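Long-range contacts in endoglucanase A (Clostridium longisporum, PDB 6Q1I), which hydrolyses internal beta-1,4-glucosidic linkages in barley beta-glucan, lichenan and carboxymethylcellulose and also cleaves xylan, this chain being its family 5 catalytic domain: residues A[11-15]-A[227-231]; A[31-35]-A[115-119]; A[44-48]-A[91-95]; A[135-140]-A[187-192]. All blocks are in the same frame, centred on the assembly; numbering follows the deposited sequence. Where two conformers were deposited one is given.

Contact 1 of 4, residues A[11-15]-A[227-231]; sequences MRSAS and KNVIA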
loop_
_atom_site.group_PDB
_atom_site.type_symbol
_atom_site.label_atom_id
_atom_site.label_comp_id
_atom_site.label_asym_id
_atom_site.label_seq_id
_atom_site.Cartn_x
_atom_site.Cartn_y
_atom_site.Cartn_z
ATOM N N MET A 11 -20.951 6.537 6.228
ATOM C CA MET A 11 -19.798 5.971 5.547
ATOM C C MET A 11 -20.287 4.990 4.491
ATOM O O MET A 11 -21.137 4.136 4.778
ATOM C CB MET A 11 -18.897 5.239 6.544
ATOM C CG MET A 11 -18.549 6.042 7.799
ATOM S SD MET A 11 -17.412 7.403 7.494
ATOM C CE MET A 11 -15.868 6.519 7.412
ATOM N N ARG A 12 -19.766 5.121 3.273
ATOM C CA ARG A 12 -20.076 4.156 2.227
ATOM C C ARG A 12 -19.524 2.786 2.597
ATOM O O ARG A 12 -18.549 2.662 3.343
ATOM C CB ARG A 12 -19.452 4.594 0.900
ATOM C CG ARG A 12 -20.257 5.638 0.128
ATOM C CD ARG A 12 -19.461 6.182 -1.034
ATOM N NE ARG A 12 -18.344 6.993 -0.572
ATOM C CZ ARG A 12 -17.472 7.599 -1.370
ATOM N NH1 ARG A 12 -17.571 7.482 -2.687
ATOM N NH2 ARG A 12 -16.493 8.320 -0.848
ATOM N N SER A 13 -20.155 1.745 2.068
ATOM C CA SER A 13 -19.611 0.409 2.239
ATOM C C SER A 13 -18.261 0.292 1.538
ATOM O O SER A 13 -17.954 1.012 0.585
ATOM C CB SER A 13 -20.549 -0.624 1.638
ATOM O OG SER A 13 -20.520 -0.534 0.231
ATOM N N ALA A 14 -17.452 -0.653 2.010
ATOM C CA ALA A 14 -16.153 -0.861 1.389
ATOM C C ALA A 14 -16.313 -1.182 -0.086
ATOM O O ALA A 14 -15.519 -0.729 -0.915
ATOM C CB ALA A 14 -15.409 -1.981 2.108
ATOM N N SER A 15 -17.338 -1.957 -0.439
ATOM C CA SER A 15 -17.527 -2.316 -1.841
ATOM C C SER A 15 -17.822 -1.084 -2.686
ATOM O O SER A 15 -17.338 -0.971 -3.819
ATOM C CB SER A 15 -18.638 -3.357 -1.975
ATOM O OG SER A 15 -18.258 -4.568 -1.348
ATOM N N LYS A 227 -18.393 -6.104 8.050
ATOM C CA LYS A 227 -19.005 -5.880 6.749
ATOM C C LYS A 227 -18.208 -4.964 5.827
ATOM O O LYS A 227 -18.608 -4.803 4.669
ATOM C CB LYS A 227 -20.419 -5.300 6.910
ATOM C CG LYS A 227 -21.380 -6.185 7.708
ATOM C CD LYS A 227 -21.298 -7.654 7.299
ATOM C CE LYS A 227 -22.477 -8.467 7.834
ATOM N NZ LYS A 227 -22.767 -8.193 9.273
ATOM N N ASN A 228 -17.107 -4.363 6.290
ATOM C CA ASN A 228 -16.394 -3.340 5.513
ATOM C C ASN A 228 -14.892 -3.592 5.464
ATOM O O ASN A 228 -14.072 -2.692 5.670
ATOM C CB ASN A 228 -16.729 -1.954 6.032
ATOM C CG ASN A 228 -18.154 -1.607 5.777
ATOM O OD1 ASN A 228 -18.575 -1.529 4.622
ATOM N ND2 ASN A 228 -18.938 -1.487 6.842
ATOM N N VAL A 229 -14.525 -4.815 5.114
ATOM C CA VAL A 229 -13.141 -5.235 4.917
ATOM C C VAL A 229 -12.821 -5.258 3.428
ATOM O O VAL A 229 -13.664 -5.616 2.593
ATOM C CB VAL A 229 -12.910 -6.623 5.547
ATOM C CG1 VAL A 229 -11.557 -7.216 5.127
ATOM C CG2 VAL A 229 -13.028 -6.527 7.068
ATOM N N ILE A 230 -11.578 -4.901 3.100
ATOM C CA ILE A 230 -11.021 -4.986 1.759
ATOM C C ILE A 230 -9.738 -5.805 1.848
ATOM O O ILE A 230 -8.920 -5.582 2.746
ATOM C CB ILE A 230 -10.681 -3.572 1.237
ATOM C CG1 ILE A 230 -11.906 -2.653 1.220
ATOM C CG2 ILE A 230 -10.030 -3.654 -0.154
ATOM C CD1 ILE A 230 -11.559 -1.174 1.028
ATOM N N ALA A 231 -9.545 -6.742 0.924
ATOM C CA ALA A 231 -8.271 -7.450 0.846
ATOM C C ALA A 231 -7.218 -6.579 0.160
ATOM O O ALA A 231 -7.509 -5.906 -0.833
ATOM C CB ALA A 231 -8.448 -8.744 0.055
HETATM O O HOH W 1 -18.545 -3.796 1.632
#
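Asn228 reaches across with its side-chain amide to Ala14, the first residue of helix 14-20, and so ties that N-terminal helix to the start of strand 229-234 in the (beta/alpha)8 barrel. The bond from Ala14 N to Asn228 OD1 is 3.0 Å long and fairly straight, 154° at the hydrogen, with the donor tilted 23° from the carbonyl plane. The amide gets there because Asn228 CG stands beside its own backbone N and anti to the carbonyl carbon (chi1 -67°), which swings the side chain toward the helix start. The same oxygen, Asn228 OD1, lies 3.2 Å from Ser13 CA. Ser13 is the N-cap: its OG caps a backbone N of the first turn, while its own N bonds Glu16 OE2. Asn228 OD1 takes the N-H of Ala14, the first helical residue, from outside the helix. The amino end of strand 229-234 is held in addition by Asp226, whose carboxylate accepts from Asn228 N. A water bridges the two backbones, accepting from Ser15 N at 3.0 Å and donating to Lys227 O at 3.2 Å. Next to the amide bond, Ala14 points its methyl group into the interface. The Ile230 side chain, which also touches Val18 one helical turn on, meets that methyl: Ala14 CB is 3.7 Å from Ile230 CG1 and 4.1 Å from Ile230 CD1.

Contact 2 of 4, residues A[31-35]-A[115-119]; sequences LDAKI and HHEGN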
loop_
_atom_site.group_PDB
_atom_site.type_symbol
_atom_site.label_atom_id
_atom_site.label_comp_id
_atom_site.label_asym_id
_atom_site.label_seq_id
_atom_site.Cartn_x
_atom_site.Cartn_y
_atom_site.Cartn_z
ATOM N N LEU A 31 7.030 8.858 4.782
ATOM C CA LEU A 31 6.644 8.587 6.169
ATOM C C LEU A 31 6.830 7.121 6.539
ATOM O O LEU A 31 6.707 6.771 7.723
ATOM C CB LEU A 31 5.213 9.042 6.441
ATOM C CG LEU A 31 4.978 10.525 6.125
ATOM C CD1 LEU A 31 3.524 10.875 6.338
ATOM C CD2 LEU A 31 5.870 11.441 6.941
ATOM N N ASP A 32 7.141 6.282 5.551
ATOM C CA ASP A 32 7.465 4.879 5.731
ATOM C C ASP A 32 8.954 4.622 5.885
ATOM O O ASP A 32 9.332 3.515 6.282
ATOM C CB ASP A 32 6.967 4.054 4.530
ATOM C CG ASP A 32 7.359 4.648 3.181
ATOM O OD1 ASP A 32 7.141 5.853 2.963
ATOM O OD2 ASP A 32 7.847 3.888 2.319
ATOM N N ALA A 33 9.804 5.593 5.558
ATOM C CA ALA A 33 11.242 5.386 5.682
ATOM C C ALA A 33 11.574 4.943 7.100
ATOM O O ALA A 33 11.214 5.615 8.073
ATOM C CB ALA A 33 11.994 6.671 5.321
ATOM N N LYS A 34 12.242 3.801 7.219
ATOM C CA LYS A 34 12.471 3.174 8.518
ATOM C C LYS A 34 13.847 3.603 9.004
ATOM O O LYS A 34 14.870 3.061 8.570
ATOM C CB LYS A 34 12.361 1.661 8.422
ATOM C CG LYS A 34 12.416 0.971 9.771
ATOM C CD LYS A 34 12.385 -0.544 9.646
ATOM C CE LYS A 34 12.303 -1.214 11.006
ATOM N NZ LYS A 34 11.067 -0.864 11.745
ATOM N N ILE A 35 13.859 4.584 9.893
ATOM C CA ILE A 35 15.087 5.208 10.364
ATOM C C ILE A 35 15.252 4.812 11.821
ATOM O O ILE A 35 14.502 5.275 12.690
ATOM C CB ILE A 35 15.057 6.735 10.205
ATOM C CG1 ILE A 35 14.521 7.140 8.829
ATOM C CG2 ILE A 35 16.454 7.310 10.443
ATOM C CD1 ILE A 35 15.305 6.609 7.659
ATOM N N HIS A 115 3.488 0.244 8.066
ATOM C CA HIS A 115 4.330 -0.101 6.937
ATOM C C HIS A 115 5.481 -1.012 7.380
ATOM O O HIS A 115 5.271 -2.216 7.539
ATOM C CB HIS A 115 4.723 1.125 6.114
ATOM C CG HIS A 115 5.067 0.776 4.710
ATOM N ND1 HIS A 115 4.105 0.498 3.765
ATOM C CD2 HIS A 115 6.263 0.596 4.101
ATOM C CE1 HIS A 115 4.694 0.199 2.624
ATOM N NE2 HIS A 115 6.002 0.242 2.802
ATOM N N HIS A 116 6.697 -0.488 7.553
ATOM C CA HIS A 116 7.858 -1.342 7.841
ATOM C C HIS A 116 7.947 -1.652 9.337
ATOM O O HIS A 116 8.799 -1.136 10.067
ATOM C CB HIS A 116 9.154 -0.694 7.373
ATOM C CG HIS A 116 9.286 -0.547 5.894
ATOM N ND1 HIS A 116 9.013 -1.571 5.017
ATOM C CD2 HIS A 116 9.717 0.494 5.141
ATOM C CE1 HIS A 116 9.264 -1.165 3.785
ATOM N NE2 HIS A 116 9.685 0.088 3.832
ATOM N N GLU A 117 7.055 -2.538 9.789
ATOM C CA GLU A 117 6.980 -2.923 11.195
ATOM C C GLU A 117 7.519 -4.328 11.462
ATOM O O GLU A 117 7.393 -4.823 12.583
ATOM C CB GLU A 117 5.550 -2.813 11.742
ATOM C CG GLU A 117 4.758 -1.567 11.345
ATOM C CD GLU A 117 5.244 -0.245 11.906
ATOM O OE1 GLU A 117 6.127 -0.206 12.796
ATOM O OE2 GLU A 117 4.694 0.775 11.433
ATOM N N GLY A 118 8.123 -4.976 10.467
ATOM C CA GLY A 118 8.438 -6.393 10.541
ATOM C C GLY A 118 9.554 -6.773 11.500
ATOM O O GLY A 118 9.726 -7.971 11.767
ATOM N N ASN A 119 10.332 -5.807 11.998
ATOM C CA ASN A 119 11.278 -6.116 13.063
ATOM C C ASN A 119 10.576 -6.466 14.368
ATOM O O ASN A 119 11.188 -7.114 15.227
ATOM C CB ASN A 119 12.229 -4.942 13.309
ATOM C CG ASN A 119 11.498 -3.700 13.762
ATOM O OD1 ASN A 119 10.610 -3.232 13.078
ATOM N ND2 ASN A 119 11.838 -3.188 14.938
HETATM O O HOH W 2 9.600 1.962 1.701
#
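The substrate-binding end of the barrel, where loops follow the strands, is where Lys34 meets His116 and Asn119. The lysine chain runs out fully extended from the backbone and bends only at its last torsion (chi4 62°), which turns NZ onto two acceptors. One is the backbone oxygen, Lys34 NZ to His116 O at 2.8 Å, approached nearly in line with the C=O bond (160°). The other is Asn119 OD1, also 2.8 Å from Lys34 NZ, met well above the amide plane (56° out of it). Glu80 adds a salt bridge to the same ammonium. His116 is the centre of an inverse gamma turn, closed by a hydrogen bond from Glu117 N to His115 O. In the (beta/alpha)8 barrel of this family these loops, after strands 23-27 and 109-113, border the active site: the His115 side chain is about 4 Å from the side chain of Gln284 and about 6 Å from that of Gln160, the positions assigned by similarity to the nucleophile and the proton donor, both changed in this structure. His115 CD2 lies 3.4 Å above the His116 ring plane, over its centre. Asp32 O sits at the edge of that ring, 3.3 Å from His116 CD2, while the methylene of Asp32 packs beside the His115 ring. A water donates to Asp32 OD2 at 2.7 Å and also bonds His116 NE2; the backbone nitrogens of Asn29 and Thr30 hold the Asp32 carboxylate.

Contact 3 of 4, residues A[44-48]-A[91-95]; sequences PISFE and EWVKR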
loop_
_atom_site.group_PDB
_atom_site.type_symbol
_atom_site.label_atom_id
_atom_site.label_comp_id
_atom_site.label_asym_id
_atom_site.label_seq_id
_atom_site.Cartn_x
_atom_site.Cartn_y
_atom_site.Cartn_z
ATOM N N PRO A 44 9.796 14.772 13.275
ATOM C CA PRO A 44 9.296 13.935 12.174
ATOM C C PRO A 44 10.084 14.092 10.891
ATOM O O PRO A 44 10.170 13.143 10.102
ATOM C CB PRO A 44 7.845 14.414 12.007
ATOM C CG PRO A 44 7.465 14.907 13.371
ATOM C CD PRO A 44 8.719 15.544 13.920
ATOM N N ILE A 45 10.649 15.273 10.646
ATOM C CA ILE A 45 11.273 15.537 9.356
ATOM C C ILE A 45 12.545 14.717 9.197
ATOM O O ILE A 45 12.935 14.373 8.077
ATOM C CB ILE A 45 11.520 17.048 9.180
ATOM C CG1 ILE A 45 10.245 17.828 9.517
ATOM C CG2 ILE A 45 12.000 17.331 7.774
ATOM C CD1 ILE A 45 9.007 17.359 8.750
ATOM N N SER A 46 13.208 14.394 10.308
ATOM C CA SER A 46 14.391 13.542 10.252
ATOM C C SER A 46 14.058 12.163 9.704
ATOM O O SER A 46 14.900 11.526 9.063
ATOM C CB SER A 46 14.985 13.394 11.651
ATOM O OG SER A 46 15.295 14.657 12.199
ATOM N N PHE A 47 12.854 11.670 9.980
ATOM C CA PHE A 47 12.406 10.390 9.436
ATOM C C PHE A 47 11.931 10.548 7.994
ATOM O O PHE A 47 12.356 9.803 7.105
ATOM C CB PHE A 47 11.265 9.857 10.301
ATOM C CG PHE A 47 11.663 9.524 11.717
ATOM C CD1 PHE A 47 11.977 8.217 12.070
ATOM C CD2 PHE A 47 11.698 10.505 12.698
ATOM C CE1 PHE A 47 12.326 7.901 13.369
ATOM C CE2 PHE A 47 12.040 10.190 13.997
ATOM C CZ PHE A 47 12.357 8.883 14.330
ATOM N N GLU A 48 11.049 11.525 7.757
ATOM C CA GLU A 48 10.451 11.741 6.443
ATOM C C GLU A 48 11.505 11.889 5.357
ATOM O O GLU A 48 11.322 11.397 4.234
ATOM C CB GLU A 48 9.561 12.991 6.504
ATOM C CG GLU A 48 8.805 13.277 5.218
ATOM C CD GLU A 48 7.796 14.394 5.359
ATOM O OE1 GLU A 48 7.581 14.866 6.496
ATOM O OE2 GLU A 48 7.221 14.807 4.330
ATOM N N GLU A 91 4.118 14.937 17.905
ATOM C CA GLU A 91 4.575 15.645 16.716
ATOM C C GLU A 91 4.545 14.740 15.488
ATOM O O GLU A 91 4.222 15.196 14.384
ATOM C CB GLU A 91 5.957 16.239 16.954
ATOM C CG GLU A 91 5.940 17.470 17.861
ATOM C CD GLU A 91 5.159 18.656 17.265
ATOM O OE1 GLU A 91 5.274 18.924 16.045
ATOM O OE2 GLU A 91 4.428 19.329 18.024
ATOM N N TRP A 92 4.866 13.449 15.660
ATOM C CA TRP A 92 4.754 12.505 14.553
ATOM C C TRP A 92 3.319 12.420 14.053
ATOM O O TRP A 92 3.053 12.538 12.853
ATOM C CB TRP A 92 5.257 11.124 14.979
ATOM C CG TRP A 92 5.138 10.126 13.867
ATOM C CD1 TRP A 92 4.266 9.084 13.788
ATOM C CD2 TRP A 92 5.900 10.106 12.652
ATOM N NE1 TRP A 92 4.444 8.409 12.602
ATOM C CE2 TRP A 92 5.442 9.020 11.887
ATOM C CE3 TRP A 92 6.930 10.901 12.139
ATOM C CZ2 TRP A 92 5.983 8.707 10.637
ATOM C CZ3 TRP A 92 7.448 10.599 10.900
ATOM C CH2 TRP A 92 6.982 9.510 10.166
ATOM N N VAL A 93 2.377 12.207 14.968
ATOM C CA VAL A 93 0.976 12.128 14.568
ATOM C C VAL A 93 0.557 13.400 13.843
ATOM O O VAL A 93 -0.150 13.349 12.831
ATOM C CB VAL A 93 0.086 11.841 15.792
ATOM C CG1 VAL A 93 -1.391 11.891 15.411
ATOM C CG2 VAL A 93 0.442 10.500 16.392
ATOM N N LYS A 94 0.976 14.561 14.354
ATOM C CA LYS A 94 0.612 15.830 13.727
ATOM C C LYS A 94 1.141 15.928 12.295
ATOM O O LYS A 94 0.454 16.452 11.406
ATOM C CB LYS A 94 1.143 16.981 14.583
ATOM C CG LYS A 94 0.774 18.370 14.123
ATOM C CD LYS A 94 1.217 19.428 15.137
ATOM C CE LYS A 94 0.648 20.795 14.782
ATOM N NZ LYS A 94 0.382 21.619 15.990
ATOM N N ARG A 95 2.360 15.439 12.047
ATOM C CA ARG A 95 2.912 15.507 10.693
ATOM C C ARG A 95 2.193 14.546 9.752
ATOM O O ARG A 95 1.866 14.911 8.616
ATOM C CB ARG A 95 4.414 15.235 10.710
ATOM C CG ARG A 95 5.051 15.235 9.320
ATOM C CD ARG A 95 4.920 16.586 8.619
ATOM N NE ARG A 95 5.428 16.507 7.257
ATOM C CZ ARG A 95 5.095 17.328 6.271
ATOM N NH1 ARG A 95 4.277 18.354 6.481
ATOM N NH2 ARG A 95 5.592 17.106 5.062
#
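Trp92 presents the rim of its six-membered ring to Pro44, whose CA lies in the ring plane at the edge and whose CB comes to 3.6 Å from Trp92 CE3. Beyond the two segments, His81 stacks on the indole and Trp78 meets it roughly at right angles. The Phe47 ring is inclined to the indole by 63°, with centroids 5.8 Å apart, and Phe47 CB packs on Trp92 CZ3. A third flat group, the Arg95 guanidinium, takes the Glu48 carboxylate at its edge, the planes being only 21° apart. These residues join the short helix 44-48, in the loop after the first barrel strand, to helix 90-105 on the outside of the barrel. Pro44 fills the space between the helices, its CG 3.4 Å from Glu91 O and its CB against Arg95 CB. Arg95 bends at chi2, and Glu48 extends straight to meet it. The grip is side-on: Arg95 NE binds Glu48 OE1 at 2.8 Å and Arg95 NH2 binds Glu48 OE2 at 2.9 Å, each on a syn lone pair. Thr56 OG1 also bonds Glu48 OE2, and Thr56 O accepts from Arg95 NH2. The geometry is consistent with a charged pair whose relative rotation is fixed.

Contact 4 of 4, residues A[135-140]-A[187-192]; sequences LKTLWT and AALESI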
loop_
_atom_site.group_PDB
_atom_site.type_symbol
_atom_site.label_atom_id
_atom_site.label_comp_id
_atom_site.label_asym_id
_atom_site.label_seq_id
_atom_site.Cartn_x
_atom_site.Cartn_y
_atom_site.Cartn_z
ATOM N N LEU A 135 0.383 -3.881 18.925
ATOM C CA LEU A 135 -0.292 -3.544 17.672
ATOM C C LEU A 135 -1.670 -2.955 17.936
ATOM O O LEU A 135 -2.091 -2.013 17.252
ATOM C CB LEU A 135 -0.387 -4.789 16.790
ATOM C CG LEU A 135 -1.040 -4.602 15.419
ATOM C CD1 LEU A 135 -0.273 -3.615 14.555
ATOM C CD2 LEU A 135 -1.169 -5.938 14.717
ATOM N N LYS A 136 -2.372 -3.483 18.941
ATOM C CA LYS A 136 -3.697 -2.975 19.280
ATOM C C LYS A 136 -3.625 -1.556 19.842
ATOM O O LYS A 136 -4.437 -0.700 19.477
ATOM C CB LYS A 136 -4.377 -3.935 20.258
ATOM C CG LYS A 136 -4.771 -5.264 19.611
ATOM C CD LYS A 136 -5.538 -6.178 20.566
ATOM C CE LYS A 136 -6.956 -5.695 20.826
ATOM N NZ LYS A 136 -7.839 -5.786 19.627
ATOM N N THR A 137 -2.659 -1.276 20.720
ATOM C CA THR A 137 -2.524 0.081 21.243
ATOM C C THR A 137 -2.130 1.058 20.140
ATOM O O THR A 137 -2.610 2.197 20.103
ATOM C CB THR A 137 -1.493 0.117 22.370
ATOM O OG1 THR A 137 -1.785 -0.890 23.348
ATOM C CG2 THR A 137 -1.523 1.492 23.021
ATOM N N LEU A 138 -1.251 0.629 19.231
ATOM C CA LEU A 138 -0.903 1.460 18.083
ATOM C C LEU A 138 -2.141 1.809 17.263
ATOM O O LEU A 138 -2.391 2.985 16.965
ATOM C CB LEU A 138 0.143 0.745 17.227
ATOM C CG LEU A 138 0.501 1.439 15.908
ATOM C CD1 LEU A 138 1.057 2.844 16.140
ATOM C CD2 LEU A 138 1.487 0.596 15.140
ATOM N N TRP A 139 -2.936 0.798 16.884
ATOM C CA TRP A 139 -4.118 1.075 16.071
ATOM C C TRP A 139 -5.176 1.863 16.839
ATOM O O TRP A 139 -5.912 2.650 16.234
ATOM C CB TRP A 139 -4.681 -0.201 15.420
ATOM C CG TRP A 139 -4.096 -0.357 14.051
ATOM C CD1 TRP A 139 -3.209 -1.307 13.625
ATOM C CD2 TRP A 139 -4.329 0.510 12.936
ATOM N NE1 TRP A 139 -2.871 -1.073 12.303
ATOM C CE2 TRP A 139 -3.549 0.037 11.863
ATOM C CE3 TRP A 139 -5.115 1.650 12.747
ATOM C CZ2 TRP A 139 -3.538 0.667 10.614
ATOM C CZ3 TRP A 139 -5.101 2.273 11.514
ATOM C CH2 TRP A 139 -4.314 1.783 10.464
ATOM N N THR A 140 -5.276 1.678 18.156
ATOM C CA THR A 140 -6.182 2.521 18.931
ATOM C C THR A 140 -5.823 3.987 18.752
ATOM O O THR A 140 -6.693 4.825 18.500
ATOM C CB THR A 140 -6.156 2.126 20.409
ATOM O OG1 THR A 140 -6.666 0.798 20.545
ATOM C CG2 THR A 140 -7.023 3.051 21.254
ATOM N N ALA A 187 -7.007 -8.442 15.044
ATOM C CA ALA A 187 -6.784 -7.670 16.262
ATOM C C ALA A 187 -6.722 -6.183 15.962
ATOM O O ALA A 187 -7.286 -5.372 16.703
ATOM C CB ALA A 187 -5.495 -8.121 16.949
ATOM N N ALA A 188 -6.035 -5.806 14.880
ATOM C CA ALA A 188 -6.000 -4.404 14.483
ATOM C C ALA A 188 -7.396 -3.896 14.145
ATOM O O ALA A 188 -7.780 -2.794 14.557
ATOM C CB ALA A 188 -5.074 -4.239 13.281
ATOM N N LEU A 189 -8.169 -4.689 13.392
ATOM C CA LEU A 189 -9.532 -4.295 13.051
ATOM C C LEU A 189 -10.386 -4.112 14.303
ATOM O O LEU A 189 -11.164 -3.157 14.397
ATOM C CB LEU A 189 -10.151 -5.344 12.128
ATOM C CG LEU A 189 -11.595 -5.099 11.689
ATOM C CD1 LEU A 189 -11.722 -3.843 10.859
ATOM C CD2 LEU A 189 -12.100 -6.304 10.928
ATOM N N GLU A 190 -10.272 -5.026 15.267
ATOM C CA GLU A 190 -11.068 -4.907 16.484
ATOM C C GLU A 190 -10.756 -3.602 17.198
ATOM O O GLU A 190 -11.661 -2.917 17.681
ATOM C CB GLU A 190 -10.801 -6.102 17.401
ATOM C CG GLU A 190 -11.819 -6.292 18.523
ATOM C CD GLU A 190 -11.566 -5.454 19.767
ATOM O OE1 GLU A 190 -10.426 -4.980 19.992
ATOM O OE2 GLU A 190 -12.534 -5.292 20.538
ATOM N N SER A 191 -9.475 -3.236 17.258
ATOM C CA SER A 191 -9.080 -1.987 17.899
ATOM C C SER A 191 -9.619 -0.770 17.155
ATOM O O SER A 191 -10.049 0.203 17.786
ATOM C CB SER A 191 -7.562 -1.930 18.033
ATOM O OG SER A 191 -7.102 -2.948 18.907
ATOM N N ILE A 192 -9.606 -0.805 15.819
ATOM C CA ILE A 192 -10.177 0.288 15.033
ATOM C C ILE A 192 -11.660 0.441 15.357
ATOM O O ILE A 192 -12.140 1.530 15.692
ATOM C CB ILE A 192 -9.949 0.035 13.527
ATOM C CG1 ILE A 192 -8.460 0.131 13.158
ATOM C CG2 ILE A 192 -10.785 0.983 12.691
ATOM C CD1 ILE A 192 -8.113 -0.497 11.814
HETATM O O HOH W 3 -9.305 0.367 20.500
HETATM O O HOH W 4 -7.768 -2.082 21.439
#
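Ala188 sets its methyl against the pyrrole part of Trp139, CB being 3.5 Å from Trp139 CD1, and Leu135 CD2 closes in on that methyl, Ala188 CB, at 4.5 Å. One turn on, Ile192 lays its delta methyl over a face of the same indole, a CH-pi contact with CD1 4.1 Å from the centroid of the six-membered ring of Trp139. The broad indole is thus the bump that Ala188 and Ile192 cover. The small residues Ala187, Ala188 and Ser191 probably let helices 128-145 and 175-194, neighbours on the outside of the barrel, approach to 8.2 Å between the axes of these segments at 37°. Ser191 CB fits in the hollow between Lys136 O and Thr140 OG1, 3.8 Å from the latter; two waters link Thr140 OG1 to Ser191. The Lys136 chain packs its CG and CD on Ala187 CB, then curls back at chi3 and chi4 (73° and 68°). Trp139 is held in turn by a bond from its NE1 to Thr157 O. Lys136 NZ donates to Glu190 OE1 at 2.7 Å, to Ala187 O at 3.0 Å and to Ser191 OG at 3.0 Å. With three acceptors for its three protons, one a carboxylate, the lysine is probably charged and ties the two helices together through both backbone and side-chain acceptors.

How the contacts relate
Contact 1 lies where strand 229-234 begins and contact 2 where barrel strands end, on opposite sides of the chain centre, 26 Å apart between centres. Contact 2 is the one beside the active site; the other three lie away from it. Contact 3, 13 Å from contact 2 between centres, packs against it: Leu31 O is 3.6 Å from Trp92 CZ2, and Ile35 O is 3.5 Å from Phe47 CE1. Contact 4 touches contact 1 through Val229 CG2 and Leu189 CD2, 4.0 Å apart, and comes within about 5 Å of contact 2 at nearest atoms. Along the chain, contact 2 encloses contact 3, and contact 1 encloses all the others.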